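GTPase subunit of restriction endonuclease (Thermococcus gammatolerans, PDB 6P0F) probably recognises and binds DNA through its YTH-like N-terminal domain, as part of an McrB-type restriction system that cuts foreign DNA. Local coordinates at residues L5-I10 with P149-I154. Residues are numbered along the deposited sequence; the frame is centred on the assembly and turned at random.
Sequences LFIIGI and PDYFPI
Ile7 packs against the pyrrolidine ring of Pro153, and its branched side chain can be followed outward atom by atom. CB already lies 4.1 Å from Pro153 CG. One step on, the methyl CG2, anti to the backbone N, meets the CG-CD side of the Pro153 ring, 3.7 Å from CG, the two side chains crossing at about a right angle. The other branch takes CD1 to 4.2 Å from Tyr151 CE2, approaching that ring obliquely. A beta-branched residue suits this place because its two arms reach two partners at once. Proline suits its own place too: CD sits over the centre of one face of the Tyr151 ring, 3.6 Å above its plane, while CG faces the isoleucine.

Two residues along, Gly9 lets the two backbones come close. Glycine has no side chain, and Gly9 CA comes within 3.2 Å of Pro153 O in a CA-H...O contact. Gly9 N donates a nearly straight hydrogen bond to Ile154 O (164° at the hydrogen), reaching it from well above the carbonyl plane. The Phe152 ring closes this end, with CE1 3.7 Å from Gly9 CA and its edge turned to the carbonyl of Ile10, whose O lies in the ring plane 3.4 Å from CZ.

The carbonyl of Phe152 accepts a hydrogen bond from Arg78, and that of Tyr151 one from Asn142 of helix 138-145. Strand 5-11 runs between parallel strand 70-76 and antiparallel strand 155-158 in the mixed sheet of this YTH-like domain; the contact lies where the connection from helix 138-145 runs in toward strand 5-11 at a steep angle, meets it beside Gly9 and leads into strand 155-158.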
ATOM      1  N   LEU A   5      -5.682   2.796  -9.608  1.00 23.60           N
ATOM      2  CA  LEU A   5      -5.983   1.973  -8.449  1.00 21.97           C
ATOM      3  C   LEU A   5      -5.099   0.737  -8.514  1.00 21.69           C
ATOM      4  O   LEU A   5      -5.076   0.034  -9.534  1.00 20.20           O
ATOM      5  CB  LEU A   5      -7.457   1.579  -8.400  1.00 25.18           C
ATOM      6  CG  LEU A   5      -7.899   0.555  -7.351  1.00 25.49           C
ATOM      7  CD1 LEU A   5      -7.587   1.145  -5.951  1.00 22.77           C
ATOM      8  CD2 LEU A   5      -9.374   0.197  -7.515  1.00 27.76           C
ATOM      9  N   PHE A   6      -4.346   0.488  -7.440  1.00 21.61           N
ATOM     10  CA  PHE A   6      -3.471  -0.664  -7.326  1.00 21.44           C
ATOM     11  C   PHE A   6      -3.913  -1.541  -6.164  1.00 20.27           C
ATOM     12  O   PHE A   6      -4.530  -1.057  -5.211  1.00 20.11           O
ATOM     13  CB  PHE A   6      -2.023  -0.233  -7.111  1.00 20.81           C
ATOM     14  CG  PHE A   6      -1.487   0.599  -8.215  1.00 21.95           C
ATOM     15  CD1 PHE A   6      -1.001   0.008  -9.367  1.00 24.58           C
ATOM     16  CD2 PHE A   6      -1.497   1.981  -8.124  1.00 21.45           C
ATOM     17  CE1 PHE A   6      -0.517   0.775 -10.412  1.00 26.66           C
ATOM     18  CE2 PHE A   6      -0.989   2.753  -9.167  1.00 26.97           C
ATOM     19  CZ  PHE A   6      -0.525   2.130 -10.330  1.00 26.61           C
ATOM     20  N   ILE A   7      -3.615  -2.843  -6.272  1.00 18.97           N
ATOM     21  CA  ILE A   7      -3.803  -3.803  -5.184  1.00 18.19           C
ATOM     22  C   ILE A   7      -2.436  -4.321  -4.767  1.00 21.38           C
ATOM     23  O   ILE A   7      -1.647  -4.780  -5.605  1.00 23.30           O
ATOM     24  CB  ILE A   7      -4.704  -4.980  -5.589  1.00 20.84           C
ATOM     25  CG1 ILE A   7      -6.113  -4.502  -5.876  1.00 21.07           C
ATOM     26  CG2 ILE A   7      -4.700  -6.056  -4.494  1.00 21.76           C
ATOM     27  CD1 ILE A   7      -6.903  -5.520  -6.688  1.00 23.35           C
ATOM     28  N   ILE A   8      -2.141  -4.243  -3.474  1.00 19.36           N
ATOM     29  CA  ILE A   8      -0.901  -4.793  -2.939  1.00 20.55           C
ATOM     30  C   ILE A   8      -1.263  -5.834  -1.904  1.00 20.73           C
ATOM     31  O   ILE A   8      -1.967  -5.558  -0.934  1.00 18.81           O
ATOM     32  CB  ILE A   8      -0.004  -3.698  -2.365  1.00 19.42           C
ATOM     33  CG1 ILE A   8       0.456  -2.786  -3.498  1.00 21.91           C
ATOM     34  CG2 ILE A   8       1.206  -4.316  -1.641  1.00 22.57           C
ATOM     35  CD1 ILE A   8       1.220  -1.544  -2.978  1.00 28.09           C
ATOM     36  N   GLY A   9      -0.764  -7.075  -2.111  1.00 19.41           N
ATOM     37  CA  GLY A   9      -1.115  -8.184  -1.273  1.00 22.35           C
ATOM     38  C   GLY A   9      -0.046  -8.356  -0.196  1.00 28.30           C
ATOM     39  O   GLY A   9       1.121  -8.542  -0.514  1.00 34.80           O
ATOM     40  N   ILE A  10      -0.477  -8.278   1.048  1.00 19.39           N
ATOM     41  CA  ILE A  10       0.413  -8.382   2.210  1.00 20.33           C
ATOM     42  C   ILE A  10       0.174  -9.743   2.838  1.00 20.56           C
ATOM     43  O   ILE A  10      -0.897  -9.991   3.400  1.00 19.97           O
ATOM     44  CB  ILE A  10       0.136  -7.264   3.231  1.00 20.26           C
ATOM     45  CG1 ILE A  10       0.218  -5.868   2.602  1.00 23.42           C
ATOM     46  CG2 ILE A  10       1.071  -7.421   4.474  1.00 24.03           C
ATOM     47  CD1 ILE A  10       1.574  -5.510   2.084  1.00 24.34           C
ATOM     48  N   PRO A 149     -12.977 -14.553  -6.007  1.00 23.02           N
ATOM     49  CA  PRO A 149     -12.971 -14.195  -4.586  1.00 25.13           C
ATOM     50  C   PRO A 149     -11.606 -14.275  -3.912  1.00 23.30           C
ATOM     51  O   PRO A 149     -11.334 -13.479  -3.016  1.00 23.92           O
ATOM     52  CB  PRO A 149     -13.940 -15.208  -3.966  1.00 29.84           C
ATOM     53  CG  PRO A 149     -14.860 -15.606  -5.089  1.00 31.70           C
ATOM     54  CD  PRO A 149     -14.088 -15.469  -6.364  1.00 27.47           C
ATOM     55  N   ASP A 150     -10.765 -15.238  -4.275  1.00 23.41           N
ATOM     56  CA  ASP A 150      -9.497 -15.442  -3.581  1.00 22.76           C
ATOM     57  C   ASP A 150      -8.317 -14.764  -4.274  1.00 22.15           C
ATOM     58  O   ASP A 150      -7.160 -15.023  -3.901  1.00 22.66           O
ATOM     59  CB  ASP A 150      -9.227 -16.949  -3.418  1.00 23.23           C
ATOM     60  CG  ASP A 150      -9.182 -17.698  -4.732  1.00 29.92           C
ATOM     61  OD1 ASP A 150      -9.443 -17.117  -5.808  1.00 30.76           O
ATOM     62  OD2 ASP A 150      -8.908 -18.923  -4.693  1.00 32.25           O
ATOM     63  N   TYR A 151      -8.577 -13.898  -5.256  1.00 21.62           N
ATOM     64  CA  TYR A 151      -7.517 -13.168  -5.935  1.00 20.20           C
ATOM     65  C   TYR A 151      -6.687 -12.349  -4.946  1.00 21.06           C
ATOM     66  O   TYR A 151      -7.218 -11.573  -4.146  1.00 20.77           O
ATOM     67  CB  TYR A 151      -8.131 -12.261  -6.991  1.00 20.55           C
ATOM     68  CG  TYR A 151      -7.154 -11.418  -7.776  1.00 21.15           C
ATOM     69  CD1 TYR A 151      -6.100 -11.984  -8.455  1.00 24.70           C
ATOM     70  CD2 TYR A 151      -7.316 -10.044  -7.845  1.00 19.85           C
ATOM     71  CE1 TYR A 151      -5.214 -11.202  -9.171  1.00 24.68           C
ATOM     72  CE2 TYR A 151      -6.471  -9.259  -8.573  1.00 20.87           C
ATOM     73  CZ  TYR A 151      -5.408  -9.818  -9.215  1.00 24.37           C
ATOM     74  OH  TYR A 151      -4.559  -8.997  -9.927  1.00 26.27           O
ATOM     75  N   PHE A 152      -5.367 -12.511  -5.030  1.00 19.55           N
ATOM     76  CA  PHE A 152      -4.446 -11.994  -4.006  1.00 18.31           C
ATOM     77  C   PHE A 152      -3.108 -11.746  -4.681  1.00 21.57           C
ATOM     78  O   PHE A 152      -2.125 -12.471  -4.463  1.00 21.19           O
ATOM     79  CB  PHE A 152      -4.346 -12.991  -2.841  1.00 18.83           C
ATOM     80  CG  PHE A 152      -3.653 -12.474  -1.599  1.00 17.82           C
ATOM     81  CD1 PHE A 152      -3.947 -11.260  -1.065  1.00 19.78           C
ATOM     82  CD2 PHE A 152      -2.733 -13.259  -0.927  1.00 23.16           C
ATOM     83  CE1 PHE A 152      -3.317 -10.816   0.088  1.00 22.20           C
ATOM     84  CE2 PHE A 152      -2.106 -12.818   0.218  1.00 22.65           C
ATOM     85  CZ  PHE A 152      -2.388 -11.579   0.725  1.00 19.16           C
ATOM     86  N   PRO A 153      -3.025 -10.704  -5.513  1.00 20.02           N
ATOM     87  CA  PRO A 153      -1.777 -10.438  -6.229  1.00 20.26           C
ATOM     88  C   PRO A 153      -0.725  -9.863  -5.303  1.00 21.24           C
ATOM     89  O   PRO A 153      -1.028  -9.159  -4.336  1.00 21.91           O
ATOM     90  CB  PRO A 153      -2.183  -9.425  -7.304  1.00 23.60           C
ATOM     91  CG  PRO A 153      -3.297  -8.649  -6.659  1.00 23.00           C
ATOM     92  CD  PRO A 153      -4.048  -9.665  -5.784  1.00 19.01           C
ATOM     93  N   ILE A 154       0.541 -10.148  -5.620  1.00 21.51           N
ATOM     94  CA  ILE A 154       1.605  -9.418  -4.929  1.00 24.90           C
ATOM     95  C   ILE A 154       1.504  -7.930  -5.226  1.00 23.47           C
ATOM     96  O   ILE A 154       1.596  -7.090  -4.317  1.00 23.43           O
ATOM     97  CB  ILE A 154       2.980  -9.997  -5.296  1.00 30.79           C
ATOM     98  CG1 ILE A 154       3.162 -11.337  -4.577  1.00 33.87           C
ATOM     99  CG2 ILE A 154       4.073  -9.050  -4.871  1.00 31.85           C
ATOM    100  CD1 ILE A 154       4.383 -12.079  -5.013  1.00 33.97           C
TER